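Local structure of glycoside hydrolase family protein (Novosphingobium sp. PP1Y, 6Q2F) at residues Arg897-Gly902 / Val965-Ala970; Asp876-Phe881 / His920-Gly925; Gly149-Val154 / Ala510-Arg515. The protein probably hydrolyses terminal alpha-L-rhamnose residues from glycosides as an alpha-L-rhamnosidase, and carries a bound sodium ion. All coordinates share one frame; numbering follows the deposited sequence.

Contact 1: residues Arg897-Gly902 / Val965-Ala970; sequences RRDGKG and VFRKAA
Lys901 drapes its aliphatic chain across the guanidinium group of Arg967, with CB over one face of the flat group and CD packed 3.5 Å from Arg967 NH2. The two chains are of like charge, yet what meets is methylene on guanidinium; Lys901 NZ stops 4.1 Å from Arg967 NH2, so some mutual repulsion is likely. Asp899 probably offsets it in part: its OD2 lies at the guanidinium edge, near the plane, but 4.4 Å from Arg967 NH2, too far for a salt bridge. Arg967 reaches this place because CG stands beside the backbone N and the chain then bends at chi3 (103°). Its NE donates to a water at 2.9 Å, which gives a weak bond on to Gly902 O. The backbones also meet through CA-H...O contacts, Gly902 CA to Phe966 O at 3.2 Å and Arg967 CA to Lys901 O at 3.4 Å. Gly902 is suited to this closeness, since a beta carbon on it would collide with Phe966 O. With an alanine in place of Arg967, the Lys901 methylenes would probably lose the surface they lie on, and Asp899 its nearby positive charge. Lys926 NZ bonds to both Lys901 O and Arg967 O, two acceptors that lie close together. Gly900 and Lys901 form the two-residue loop of a beta hairpin, closed by Asp899 N to Gly902 O, between strands 894-899 and 902-908. Strand 961-967 pairs with 902-908 on one side, through Phe966 and Glu903, and with 926-932 on the other, so the contact lies at the ends of adjoining strands in one antiparallel sheet.

Contact 2: residues Asp876-Phe881 / His920-Gly925; sequences DVAPDF and HFRVTG
Arg922 supplies both direct hydrogen bonds between 876-881 and 920-925. Its NH1 donates to Ala878 O at 2.8 Å, nearly along the C=O axis and in the guanidinium plane, with an N-H...O angle of 150°; the same nitrogen also forms a salt bridge with Asp733. Its backbone N donates to Asp880 O at 2.9 Å. The side chain is extended as far as CD and bends only at chi3 (62°), which turns the guanidinium over the Asp880 carboxylate. These two flat groups stack with planes 7° apart. Asp880 OD1 is 3.7 Å from Arg922 NH2, a long salt bridge in which no N-H points at the oxygen, so the attraction is one of charge alone. Outside the two segments, OD1 pairs with Tyr905 OH and OD2 with His896 ND1. One water joins the set, accepting from Arg922 NE at 2.8 Å while donating to Asp880 OD1 at 2.9 Å and to Arg922 O. A second water lies between Pro879 O and His920 O, the latter link weak, with more acceptors around it than it has protons; His920 ND1 pairs with Glu949. Beyond the polar cluster, Phe881 and Phe921 form a non-hydrogen-bonded antiparallel pair. Their side chains lie side by side on one face, with Phe881 CD1 3.7 Å from Phe921 CE2, and Phe881 CA approaches His920 O at 3.3 Å. Both rings touch Leu907 of strand 902-908, and Phe921 also meets Val952 of strand 949-956. The connection from helix 868-874 thus docks through Arg922 just where it enters strand 881-884, which runs antiparallel beside 915-921.

Contact 3: residues Gly149-Val154 / Ala510-Arg515; sequences GLKKLV and ANWTPR
Asn511 OD1 accepts from Leu153 N at 2.8 Å, with an N-H...O angle of 163° and the donor in the plane of the amide carbonyl. A first torsion of 69°, which sets CG between the backbone N and the carbonyl carbon, turns the amide toward the strand; its ND2 is bonded in turn to Ala386 O, so both ends of the group are fixed. Two residues earlier in the strand, Lys151 O takes two donors. Asn511 N approaches in the carbonyl plane at 3.1 Å, whereas Trp512 N, at 3.2 Å, comes from 48° above it. A water links the two backbones further, accepting from Lys151 N at 2.8 Å and donating to Trp512 O. The Lys151 side chain bends back only at its end, where NZ donates to Gly149 O and makes a salt bridge with Asp465. Before that bend its methylenes serve as packing surface: CD meets the edge of the Trp512 indole at CD1, and CE rests 3.9 Å from Pro514 CD, the lysine and proline side chains crossing at about a right angle. Leu153 CD1 touches Trp512 at CE3, 4.0 Å away. At the other end of the contact Leu150 CD2 meets Ala510 CB at 3.6 Å. Tyr445 of strand 436-447 adds a second ring beside Trp512, and Val209 of strand 206-217 touches both Trp512 and Leu153. Strand 151-160 is outermost in its antiparallel sheet, bonded on one side to 436-447; the 510-515 loop runs nearly at right angles to it. The connection between barrel strand 497-502 and helix 516-524 gives Asp503 and Ser504 to the sodium site at its start; 510-515 packs on helix 543-575 and ends with Arg515 at the N-cap of 516-524.

How the contacts relate
Contacts 1 and 2 belong to one antiparallel sheet, their centres about 14 Å apart, and their segments alternate along the chain. They meet directly: Ala970 N lies 2.9 Å from Gly925 O, probably hydrogen-bonded, and Phe966 packs on Phe921 and Val923. Both are partly buried. Contact 1 relies on lysine methylenes laid on a guanidinium group, a bridging water and backbone CA-H...O approaches, whereas contact 2 adds direct bonds, a carboxylate-guanidinium stack and an aromatic pair. Contact 3 stands apart, about 53 Å from contact 1 between centres and across the chain's centre. It is the buried one, an amide and shared-carbonyl junction that joins a different sheet to the barrel.

Contact 1: residues Arg897-Gly902 / Val965-Ala970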
ATOM      1  N   ARG A 897     -11.263  14.525  15.166  1.00 24.88           N
ATOM      2  CA  ARG A 897     -10.198  15.516  15.151  1.00 21.24           C
ATOM      3  C   ARG A 897     -10.382  16.463  16.327  1.00 24.92           C
ATOM      4  O   ARG A 897     -11.510  16.716  16.756  1.00 23.80           O
ATOM      5  CB  ARG A 897     -10.229  16.289  13.821  1.00 25.76           C
ATOM      6  CG  ARG A 897      -9.792  15.431  12.627  1.00 27.64           C
ATOM      7  CD  ARG A 897      -8.431  15.905  12.207  1.00 29.57           C
ATOM      8  NE  ARG A 897      -7.575  14.817  11.868  1.00 41.23           N
ATOM      9  CZ  ARG A 897      -6.272  14.940  11.724  1.00 30.37           C
ATOM     10  NH1 ARG A 897      -5.676  16.117  11.913  1.00 25.69           N
ATOM     11  NH2 ARG A 897      -5.575  13.873  11.404  1.00 48.14           N
ATOM     12  N   ARG A 898      -9.281  16.984  16.858  1.00 21.18           N
ATOM     13  CA  ARG A 898      -9.383  17.875  18.005  1.00 28.70           C
ATOM     14  C   ARG A 898      -8.372  19.007  17.936  1.00 28.95           C
ATOM     15  O   ARG A 898      -7.206  18.815  17.579  1.00 29.31           O
ATOM     16  CB  ARG A 898      -9.219  17.118  19.340  1.00 24.12           C
ATOM     17  CG  ARG A 898      -8.925  18.039  20.542  1.00 27.75           C
ATOM     18  CD  ARG A 898      -8.812  17.258  21.856  1.00 29.04           C
ATOM     19  NE  ARG A 898     -10.038  16.517  22.107  1.00 34.20           N
ATOM     20  CZ  ARG A 898     -10.132  15.495  22.948  1.00 39.46           C
ATOM     21  NH1 ARG A 898      -9.064  15.102  23.631  1.00 33.77           N
ATOM     22  NH2 ARG A 898     -11.298  14.884  23.123  1.00 39.13           N
ATOM     23  N   ASP A 899      -8.860  20.175  18.327  1.00 31.08           N
ATOM     24  CA  ASP A 899      -8.205  21.466  18.305  1.00 45.13           C
ATOM     25  C   ASP A 899      -8.425  22.102  19.667  1.00 38.16           C
ATOM     26  O   ASP A 899      -9.261  21.644  20.441  1.00 27.48           O
ATOM     27  CB  ASP A 899      -8.858  22.369  17.229  1.00 57.99           C
ATOM     28  CG  ASP A 899      -7.892  23.287  16.579  1.00 68.38           C
ATOM     29  OD1 ASP A 899      -6.710  23.292  17.003  1.00 82.46           O
ATOM     30  OD2 ASP A 899      -8.307  24.002  15.650  1.00 69.63           O
ATOM     31  N   GLY A 900      -7.732  23.211  19.924  1.00 32.11           N
ATOM     32  CA  GLY A 900      -8.050  24.014  21.095  1.00 28.70           C
ATOM     33  C   GLY A 900      -9.449  24.615  21.038  1.00 41.81           C
ATOM     34  O   GLY A 900     -10.009  24.989  22.077  1.00 43.07           O
ATOM     35  N   LYS A 901     -10.034  24.695  19.839  1.00 30.13           N
ATOM     36  CA  LYS A 901     -11.344  25.299  19.654  1.00 30.31           C
ATOM     37  C   LYS A 901     -12.491  24.292  19.682  1.00 32.71           C
ATOM     38  O   LYS A 901     -13.651  24.709  19.785  1.00 34.78           O
ATOM     39  CB  LYS A 901     -11.347  26.103  18.347  1.00 32.64           C
ATOM     40  CG  LYS A 901     -10.576  27.428  18.479  1.00 39.69           C
ATOM     41  CD  LYS A 901     -10.202  28.032  17.127  1.00 51.76           C
ATOM     42  CE  LYS A 901     -10.658  29.471  17.050  1.00 59.15           C
ATOM     43  NZ  LYS A 901     -12.143  29.577  17.213  1.00 67.87           N
ATOM     44  N   GLY A 902     -12.210  22.993  19.609  1.00 27.44           N
ATOM     45  CA  GLY A 902     -13.253  22.002  19.806  1.00 27.29           C
ATOM     46  C   GLY A 902     -13.012  20.740  18.998  1.00 23.56           C
ATOM     47  O   GLY A 902     -11.908  20.461  18.555  1.00 25.65           O
ATOM     48  N   VAL A 965     -19.594  19.029  14.022  1.00 32.80           N
ATOM     49  CA  VAL A 965     -18.571  19.941  14.511  1.00 32.85           C
ATOM     50  C   VAL A 965     -19.003  20.479  15.868  1.00 34.79           C
ATOM     51  O   VAL A 965     -20.124  20.983  16.014  1.00 32.81           O
ATOM     52  CB  VAL A 965     -18.351  21.079  13.498  1.00 28.96           C
ATOM     53  CG1 VAL A 965     -17.383  22.097  14.050  1.00 27.53           C
ATOM     54  CG2 VAL A 965     -17.838  20.486  12.197  1.00 24.57           C
ATOM     55  N   PHE A 966     -18.107  20.380  16.853  1.00 27.74           N
ATOM     56  CA  PHE A 966     -18.360  20.818  18.232  1.00 30.88           C
ATOM     57  C   PHE A 966     -17.364  21.913  18.585  1.00 31.79           C
ATOM     58  O   PHE A 966     -16.359  21.655  19.251  1.00 30.01           O
ATOM     59  CB  PHE A 966     -18.229  19.684  19.184  1.00 27.84           C
ATOM     60  CG  PHE A 966     -19.225  18.592  18.987  1.00 27.26           C
ATOM     61  CD1 PHE A 966     -19.009  17.592  18.052  1.00 30.09           C
ATOM     62  CD2 PHE A 966     -20.368  18.549  19.766  1.00 32.54           C
ATOM     63  CE1 PHE A 966     -19.924  16.574  17.900  1.00 29.41           C
ATOM     64  CE2 PHE A 966     -21.279  17.536  19.611  1.00 34.23           C
ATOM     65  CZ  PHE A 966     -21.064  16.553  18.682  1.00 28.81           C
ATOM     66  N   ARG A 967     -17.653  23.140  18.172  1.00 27.06           N
ATOM     67  CA  ARG A 967     -16.714  24.218  18.435  1.00 32.19           C
ATOM     68  C   ARG A 967     -17.375  25.405  19.113  1.00 33.95           C
ATOM     69  O   ARG A 967     -16.748  26.070  19.946  1.00 35.45           O
ATOM     70  CB  ARG A 967     -16.040  24.683  17.144  1.00 29.48           C
ATOM     71  CG  ARG A 967     -15.082  23.657  16.569  1.00 29.31           C
ATOM     72  CD  ARG A 967     -14.736  24.002  15.122  1.00 41.74           C
ATOM     73  NE  ARG A 967     -13.416  24.589  14.999  1.00 50.48           N
ATOM     74  CZ  ARG A 967     -13.207  25.877  14.798  1.00 42.26           C
ATOM     75  NH1 ARG A 967     -14.236  26.707  14.692  1.00 52.25           N
ATOM     76  NH2 ARG A 967     -11.972  26.329  14.697  1.00 36.64           N
ATOM     77  N   LYS A 968     -18.623  25.701  18.743  1.00 29.96           N
ATOM     78  CA  LYS A 968     -19.363  26.761  19.408  1.00 32.96           C
ATOM     79  C   LYS A 968     -19.693  26.355  20.841  1.00 32.46           C
ATOM     80  O   LYS A 968     -20.204  25.260  21.083  1.00 34.40           O
ATOM     81  CB  LYS A 968     -20.638  27.074  18.627  1.00 30.87           C
ATOM     82  CG  LYS A 968     -20.416  27.594  17.209  1.00 38.92           C
ATOM     83  CD  LYS A 968     -21.757  28.002  16.564  1.00 48.54           C
ATOM     84  CE  LYS A 968     -21.546  28.718  15.227  1.00 59.41           C
ATOM     85  NZ  LYS A 968     -22.835  29.113  14.590  1.00 60.99           N
ATOM     86  N   ALA A 969     -19.399  27.237  21.792  1.00 33.01           N
ATOM     87  CA  ALA A 969     -19.786  26.991  23.181  1.00 43.26           C
ATOM     88  C   ALA A 969     -21.299  26.845  23.295  1.00 47.37           C
ATOM     89  O   ALA A 969     -22.056  27.630  22.734  1.00 43.82           O
ATOM     90  CB  ALA A 969     -19.303  28.122  24.097  1.00 39.96           C
ATOM     91  N   ALA A 970     -21.733  25.822  24.021  1.00 45.96           N
ATOM     92  CA  ALA A 970     -23.151  25.545  24.192  1.00 44.21           C
ATOM     93  C   ALA A 970     -23.763  26.555  25.161  1.00 44.71           C
ATOM     94  O   ALA A 970     -23.350  26.634  26.319  1.00 43.97           O
ATOM     95  CB  ALA A 970     -23.347  24.116  24.695  1.00 39.09           C
TER
HETATM   96  O   HOH W   1     -11.795  22.402  16.014  1.00 39.25           O

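Contact 2: residues Asp876-Phe881 / His920-Gly925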
ATOM      1  N   ASP A 876     -13.129   2.455  32.677  1.00 34.31           N
ATOM      2  CA  ASP A 876     -14.083   3.558  32.764  1.00 42.65           C
ATOM      3  C   ASP A 876     -13.825   4.593  31.668  1.00 42.85           C
ATOM      4  O   ASP A 876     -13.925   5.799  31.891  1.00 45.71           O
ATOM      5  CB  ASP A 876     -14.055   4.205  34.157  1.00 59.84           C
ATOM      6  CG  ASP A 876     -15.240   5.125  34.402  1.00 85.32           C
ATOM      7  OD1 ASP A 876     -16.352   4.811  33.918  1.00 94.59           O
ATOM      8  OD2 ASP A 876     -15.065   6.165  35.074  1.00 92.66           O
ATOM      9  N   VAL A 877     -13.481   4.119  30.471  1.00 40.32           N
ATOM     10  CA  VAL A 877     -13.297   4.989  29.316  1.00 39.71           C
ATOM     11  C   VAL A 877     -14.541   4.878  28.447  1.00 35.77           C
ATOM     12  O   VAL A 877     -14.784   3.838  27.827  1.00 34.36           O
ATOM     13  CB  VAL A 877     -12.029   4.636  28.530  1.00 33.65           C
ATOM     14  CG1 VAL A 877     -11.901   5.542  27.316  1.00 26.29           C
ATOM     15  CG2 VAL A 877     -10.814   4.801  29.422  1.00 34.14           C
ATOM     16  N   ALA A 878     -15.322   5.956  28.393  1.00 31.56           N
ATOM     17  CA  ALA A 878     -16.565   5.951  27.635  1.00 36.69           C
ATOM     18  C   ALA A 878     -16.284   5.868  26.130  1.00 38.10           C
ATOM     19  O   ALA A 878     -15.267   6.370  25.652  1.00 43.14           O
ATOM     20  CB  ALA A 878     -17.384   7.208  27.938  1.00 29.70           C
ATOM     21  N   PRO A 879     -17.180   5.240  25.370  1.00 35.72           N
ATOM     22  CA  PRO A 879     -17.046   5.232  23.905  1.00 30.52           C
ATOM     23  C   PRO A 879     -16.916   6.638  23.344  1.00 30.86           C
ATOM     24  O   PRO A 879     -17.579   7.571  23.799  1.00 34.02           O
ATOM     25  CB  PRO A 879     -18.348   4.582  23.427  1.00 34.84           C
ATOM     26  CG  PRO A 879     -18.942   3.915  24.625  1.00 43.29           C
ATOM     27  CD  PRO A 879     -18.439   4.631  25.837  1.00 32.65           C
ATOM     28  N   ASP A 880     -16.056   6.784  22.333  1.00 30.28           N
ATOM     29  CA  ASP A 880     -15.923   8.080  21.681  1.00 27.97           C
ATOM     30  C   ASP A 880     -17.107   8.354  20.769  1.00 31.16           C
ATOM     31  O   ASP A 880     -17.703   9.442  20.815  1.00 32.32           O
ATOM     32  CB  ASP A 880     -14.614   8.137  20.893  1.00 38.48           C
ATOM     33  CG  ASP A 880     -14.219   9.553  20.524  1.00 40.71           C
ATOM     34  OD1 ASP A 880     -14.840  10.492  21.066  1.00 33.25           O
ATOM     35  OD2 ASP A 880     -13.279   9.722  19.701  1.00 37.35           O
ATOM     36  N   PHE A 881     -17.452   7.392  19.911  1.00 31.06           N
ATOM     37  CA  PHE A 881     -18.593   7.544  19.018  1.00 33.72           C
ATOM     38  C   PHE A 881     -19.359   6.238  18.975  1.00 33.07           C
ATOM     39  O   PHE A 881     -18.778   5.170  18.776  1.00 32.57           O
ATOM     40  CB  PHE A 881     -18.186   7.941  17.590  1.00 35.88           C
ATOM     41  CG  PHE A 881     -19.337   7.892  16.603  1.00 30.83           C
ATOM     42  CD1 PHE A 881     -20.334   8.848  16.628  1.00 31.15           C
ATOM     43  CD2 PHE A 881     -19.433   6.865  15.687  1.00 29.18           C
ATOM     44  CE1 PHE A 881     -21.406   8.789  15.748  1.00 31.00           C
ATOM     45  CE2 PHE A 881     -20.490   6.802  14.799  1.00 27.31           C
ATOM     46  CZ  PHE A 881     -21.479   7.765  14.829  1.00 27.12           C
ATOM     47  N   HIS A 920     -24.064   9.375  19.433  1.00 32.45           N
ATOM     48  CA  HIS A 920     -23.513   9.667  20.759  1.00 35.13           C
ATOM     49  C   HIS A 920     -22.048  10.038  20.618  1.00 27.63           C
ATOM     50  O   HIS A 920     -21.251   9.227  20.143  1.00 33.08           O
ATOM     51  CB  HIS A 920     -23.634   8.466  21.705  1.00 35.69           C
ATOM     52  CG  HIS A 920     -25.047   8.084  22.027  1.00 37.92           C
ATOM     53  ND1 HIS A 920     -25.535   8.051  23.318  1.00 32.59           N
ATOM     54  CD2 HIS A 920     -26.078   7.724  21.224  1.00 30.50           C
ATOM     55  CE1 HIS A 920     -26.808   7.697  23.294  1.00 38.19           C
ATOM     56  NE2 HIS A 920     -27.157   7.475  22.039  1.00 34.25           N
ATOM     57  N   PHE A 921     -21.695  11.248  21.042  1.00 29.58           N
ATOM     58  CA  PHE A 921     -20.324  11.729  20.970  1.00 29.85           C
ATOM     59  C   PHE A 921     -19.822  11.980  22.384  1.00 35.41           C
ATOM     60  O   PHE A 921     -20.556  12.526  23.227  1.00 33.22           O
ATOM     61  CB  PHE A 921     -20.221  13.006  20.136  1.00 24.16           C
ATOM     62  CG  PHE A 921     -20.822  12.885  18.768  1.00 30.67           C
ATOM     63  CD1 PHE A 921     -22.179  13.057  18.581  1.00 30.94           C
ATOM     64  CD2 PHE A 921     -20.030  12.598  17.665  1.00 29.82           C
ATOM     65  CE1 PHE A 921     -22.736  12.948  17.326  1.00 31.82           C
ATOM     66  CE2 PHE A 921     -20.578  12.486  16.407  1.00 26.75           C
ATOM     67  CZ  PHE A 921     -21.937  12.655  16.237  1.00 28.61           C
ATOM     68  N   ARG A 922     -18.579  11.565  22.645  1.00 33.72           N
ATOM     69  CA  ARG A 922     -17.952  11.791  23.947  1.00 30.93           C
ATOM     70  C   ARG A 922     -17.437  13.229  23.995  1.00 27.97           C
ATOM     71  O   ARG A 922     -16.242  13.514  23.914  1.00 28.35           O
ATOM     72  CB  ARG A 922     -16.835  10.785  24.188  1.00 31.19           C
ATOM     73  CG  ARG A 922     -16.221  10.844  25.599  1.00 29.08           C
ATOM     74  CD  ARG A 922     -15.049   9.855  25.712  1.00 31.51           C
ATOM     75  NE  ARG A 922     -13.971  10.172  24.778  1.00 34.79           N
ATOM     76  CZ  ARG A 922     -13.134   9.277  24.253  1.00 28.96           C
ATOM     77  NH1 ARG A 922     -13.265   7.987  24.533  1.00 25.92           N
ATOM     78  NH2 ARG A 922     -12.177   9.674  23.430  1.00 26.11           N
ATOM     79  N   VAL A 923     -18.381  14.164  24.094  1.00 27.10           N
ATOM     80  CA  VAL A 923     -18.049  15.581  24.158  1.00 26.82           C
ATOM     81  C   VAL A 923     -19.199  16.289  24.852  1.00 36.56           C
ATOM     82  O   VAL A 923     -20.334  15.815  24.867  1.00 37.34           O
ATOM     83  CB  VAL A 923     -17.780  16.207  22.766  1.00 30.33           C
ATOM     84  CG1 VAL A 923     -19.024  16.104  21.893  1.00 33.42           C
ATOM     85  CG2 VAL A 923     -17.353  17.677  22.877  1.00 27.96           C
ATOM     86  N   THR A 924     -18.889  17.458  25.395  1.00 30.15           N
ATOM     87  CA  THR A 924     -19.755  18.179  26.292  1.00 38.57           C
ATOM     88  C   THR A 924     -19.451  19.666  26.130  1.00 26.62           C
ATOM     89  O   THR A 924     -18.396  20.036  25.625  1.00 26.61           O
ATOM     90  CB  THR A 924     -19.487  17.633  27.702  1.00 47.64           C
ATOM     91  OG1 THR A 924     -18.110  17.826  28.027  1.00 76.86           O
ATOM     92  CG2 THR A 924     -19.927  16.213  27.843  1.00 54.30           C
ATOM     93  N   GLY A 925     -20.389  20.522  26.528  1.00 28.95           N
ATOM     94  CA  GLY A 925     -20.117  21.952  26.497  1.00 28.73           C
ATOM     95  C   GLY A 925     -20.131  22.632  25.131  1.00 38.80           C
ATOM     96  O   GLY A 925     -19.858  23.838  25.054  1.00 32.22           O
TER
HETATM   97  O   HOH W   2     -20.068   8.230  22.513  1.00 33.29           O
HETATM   98  O   HOH W   3     -13.851  12.324  23.034  1.00 39.71           O

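Contact 3: residues Gly149-Val154 / Ala510-Arg515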
ATOM      1  N   GLY A 149      24.456  -1.929  -6.917  1.00 28.18           N
ATOM      2  CA  GLY A 149      23.125  -2.465  -7.096  1.00 29.42           C
ATOM      3  C   GLY A 149      22.706  -3.376  -5.953  1.00 32.74           C
ATOM      4  O   GLY A 149      23.487  -3.707  -5.053  1.00 29.15           O
ATOM      5  N   LEU A 150      21.442  -3.789  -5.997  1.00 30.25           N
ATOM      6  CA  LEU A 150      20.933  -4.715  -4.996  1.00 33.39           C
ATOM      7  C   LEU A 150      21.724  -6.016  -5.046  1.00 29.74           C
ATOM      8  O   LEU A 150      22.077  -6.498  -6.121  1.00 30.24           O
ATOM      9  CB  LEU A 150      19.448  -4.981  -5.229  1.00 25.72           C
ATOM     10  CG  LEU A 150      18.488  -3.848  -4.840  1.00 31.28           C
ATOM     11  CD1 LEU A 150      17.174  -4.030  -5.576  1.00 31.23           C
ATOM     12  CD2 LEU A 150      18.270  -3.862  -3.328  1.00 23.49           C
ATOM     13  N   LYS A 151      22.002  -6.584  -3.872  1.00 28.60           N
ATOM     14  CA  LYS A 151      22.908  -7.719  -3.734  1.00 28.75           C
ATOM     15  C   LYS A 151      22.236  -8.872  -3.000  1.00 28.42           C
ATOM     16  O   LYS A 151      21.475  -8.663  -2.048  1.00 29.74           O
ATOM     17  CB  LYS A 151      24.165  -7.341  -2.961  1.00 30.56           C
ATOM     18  CG  LYS A 151      24.997  -6.261  -3.600  1.00 34.80           C
ATOM     19  CD  LYS A 151      25.992  -5.734  -2.576  1.00 33.53           C
ATOM     20  CE  LYS A 151      26.679  -4.488  -3.060  1.00 34.31           C
ATOM     21  NZ  LYS A 151      25.744  -3.328  -2.997  1.00 33.67           N
ATOM     22  N   LYS A 152      22.579 -10.092  -3.404  1.00 28.23           N
ATOM     23  CA  LYS A 152      22.162 -11.307  -2.723  1.00 31.15           C
ATOM     24  C   LYS A 152      23.399 -12.105  -2.336  1.00 32.21           C
ATOM     25  O   LYS A 152      24.398 -12.120  -3.064  1.00 28.71           O
ATOM     26  CB  LYS A 152      21.283 -12.186  -3.623  1.00 37.01           C
ATOM     27  CG  LYS A 152      22.003 -12.529  -4.940  1.00 35.26           C
ATOM     28  CD  LYS A 152      21.433 -13.721  -5.618  1.00 39.15           C
ATOM     29  CE  LYS A 152      22.333 -14.149  -6.756  1.00 35.54           C
ATOM     30  NZ  LYS A 152      22.514 -13.103  -7.788  1.00 31.05           N
ATOM     31  N   LEU A 153      23.306 -12.799  -1.207  1.00 36.00           N
ATOM     32  CA  LEU A 153      24.390 -13.660  -0.755  1.00 34.37           C
ATOM     33  C   LEU A 153      24.487 -14.905  -1.639  1.00 39.75           C
ATOM     34  O   LEU A 153      23.471 -15.491  -2.022  1.00 35.93           O
ATOM     35  CB  LEU A 153      24.156 -14.048   0.711  1.00 35.95           C
ATOM     36  CG  LEU A 153      25.301 -14.631   1.549  1.00 45.03           C
ATOM     37  CD1 LEU A 153      26.383 -13.593   1.808  1.00 47.49           C
ATOM     38  CD2 LEU A 153      24.766 -15.196   2.868  1.00 44.86           C
ATOM     39  N   VAL A 154      25.722 -15.304  -1.975  1.00 33.84           N
ATOM     40  CA  VAL A 154      25.998 -16.517  -2.744  1.00 28.86           C
ATOM     41  C   VAL A 154      27.198 -17.198  -2.102  1.00 36.08           C
ATOM     42  O   VAL A 154      27.926 -16.599  -1.309  1.00 38.47           O
ATOM     43  CB  VAL A 154      26.288 -16.249  -4.243  1.00 31.99           C
ATOM     44  CG1 VAL A 154      25.006 -15.839  -4.999  1.00 39.03           C
ATOM     45  CG2 VAL A 154      27.343 -15.183  -4.371  1.00 28.78           C
ATOM     46  N   ALA A 510      16.581  -8.814  -1.930  1.00 29.55           N
ATOM     47  CA  ALA A 510      18.000  -8.628  -1.658  1.00 29.46           C
ATOM     48  C   ALA A 510      18.287  -8.912  -0.185  1.00 27.43           C
ATOM     49  O   ALA A 510      17.475  -8.600   0.695  1.00 30.87           O
ATOM     50  CB  ALA A 510      18.426  -7.209  -2.017  1.00 25.05           C
ATOM     51  N   ASN A 511      19.443  -9.520   0.089  1.00 24.44           N
ATOM     52  CA  ASN A 511      19.719  -9.890   1.474  1.00 29.87           C
ATOM     53  C   ASN A 511      21.193  -9.753   1.823  1.00 31.27           C
ATOM     54  O   ASN A 511      21.674 -10.451   2.733  1.00 32.92           O
ATOM     55  CB  ASN A 511      19.256 -11.325   1.768  1.00 25.29           C
ATOM     56  CG  ASN A 511      20.104 -12.384   1.056  1.00 30.49           C
ATOM     57  OD1 ASN A 511      20.984 -12.082   0.254  1.00 34.13           O
ATOM     58  ND2 ASN A 511      19.819 -13.649   1.360  1.00 24.55           N
ATOM     59  N   TRP A 512      21.940  -8.914   1.107  1.00 28.99           N
ATOM     60  CA  TRP A 512      23.308  -8.610   1.503  1.00 31.70           C
ATOM     61  C   TRP A 512      23.604  -7.146   1.211  1.00 31.74           C
ATOM     62  O   TRP A 512      23.078  -6.551   0.266  1.00 30.50           O
ATOM     63  CB  TRP A 512      24.358  -9.493   0.794  1.00 30.06           C
ATOM     64  CG  TRP A 512      25.745  -9.105   1.218  1.00 30.86           C
ATOM     65  CD1 TRP A 512      26.630  -8.356   0.519  1.00 30.03           C
ATOM     66  CD2 TRP A 512      26.362  -9.382   2.484  1.00 28.27           C
ATOM     67  NE1 TRP A 512      27.782  -8.171   1.248  1.00 30.21           N
ATOM     68  CE2 TRP A 512      27.633  -8.781   2.466  1.00 30.24           C
ATOM     69  CE3 TRP A 512      25.964 -10.091   3.626  1.00 29.11           C
ATOM     70  CZ2 TRP A 512      28.522  -8.879   3.537  1.00 30.88           C
ATOM     71  CZ3 TRP A 512      26.837 -10.171   4.694  1.00 29.83           C
ATOM     72  CH2 TRP A 512      28.102  -9.574   4.640  1.00 33.13           C
ATOM     73  N   THR A 513      24.457  -6.571   2.044  1.00 28.07           N
ATOM     74  CA  THR A 513      24.979  -5.240   1.792  1.00 27.20           C
ATOM     75  C   THR A 513      26.343  -5.201   2.463  1.00 28.32           C
ATOM     76  O   THR A 513      26.547  -5.890   3.470  1.00 38.00           O
ATOM     77  CB  THR A 513      24.019  -4.147   2.315  1.00 32.01           C
ATOM     78  OG1 THR A 513      24.355  -2.869   1.759  1.00 31.96           O
ATOM     79  CG2 THR A 513      24.026  -4.068   3.844  1.00 28.75           C
ATOM     80  N   PRO A 514      27.302  -4.454   1.916  1.00 29.69           N
ATOM     81  CA  PRO A 514      28.707  -4.645   2.346  1.00 31.56           C
ATOM     82  C   PRO A 514      28.965  -4.410   3.838  1.00 30.20           C
ATOM     83  O   PRO A 514      29.796  -5.114   4.424  1.00 32.72           O
ATOM     84  CB  PRO A 514      29.477  -3.656   1.460  1.00 32.72           C
ATOM     85  CG  PRO A 514      28.655  -3.617   0.189  1.00 34.78           C
ATOM     86  CD  PRO A 514      27.199  -3.623   0.703  1.00 32.10           C
ATOM     87  N   ARG A 515      28.263  -3.475   4.477  1.00 29.50           N
ATOM     88  CA  ARG A 515      28.444  -3.208   5.900  1.00 29.59           C
ATOM     89  C   ARG A 515      27.595  -4.106   6.780  1.00 31.39           C
ATOM     90  O   ARG A 515      27.540  -3.876   7.990  1.00 32.53           O
ATOM     91  CB  ARG A 515      28.123  -1.742   6.215  1.00 24.46           C
ATOM     92  CG  ARG A 515      29.005  -0.723   5.465  1.00 27.75           C
ATOM     93  CD  ARG A 515      28.598   0.700   5.837  1.00 32.55           C
ATOM     94  NE  ARG A 515      29.506   1.706   5.279  1.00 38.96           N
ATOM     95  CZ  ARG A 515      30.216   2.563   6.005  1.00 42.99           C
ATOM     96  NH1 ARG A 515      30.120   2.547   7.330  1.00 47.52           N
ATOM     97  NH2 ARG A 515      31.013   3.439   5.408  1.00 42.40           N
TER
HETATM   98  O   HOH W   4      21.453  -5.191  -1.461  1.00 24.76           O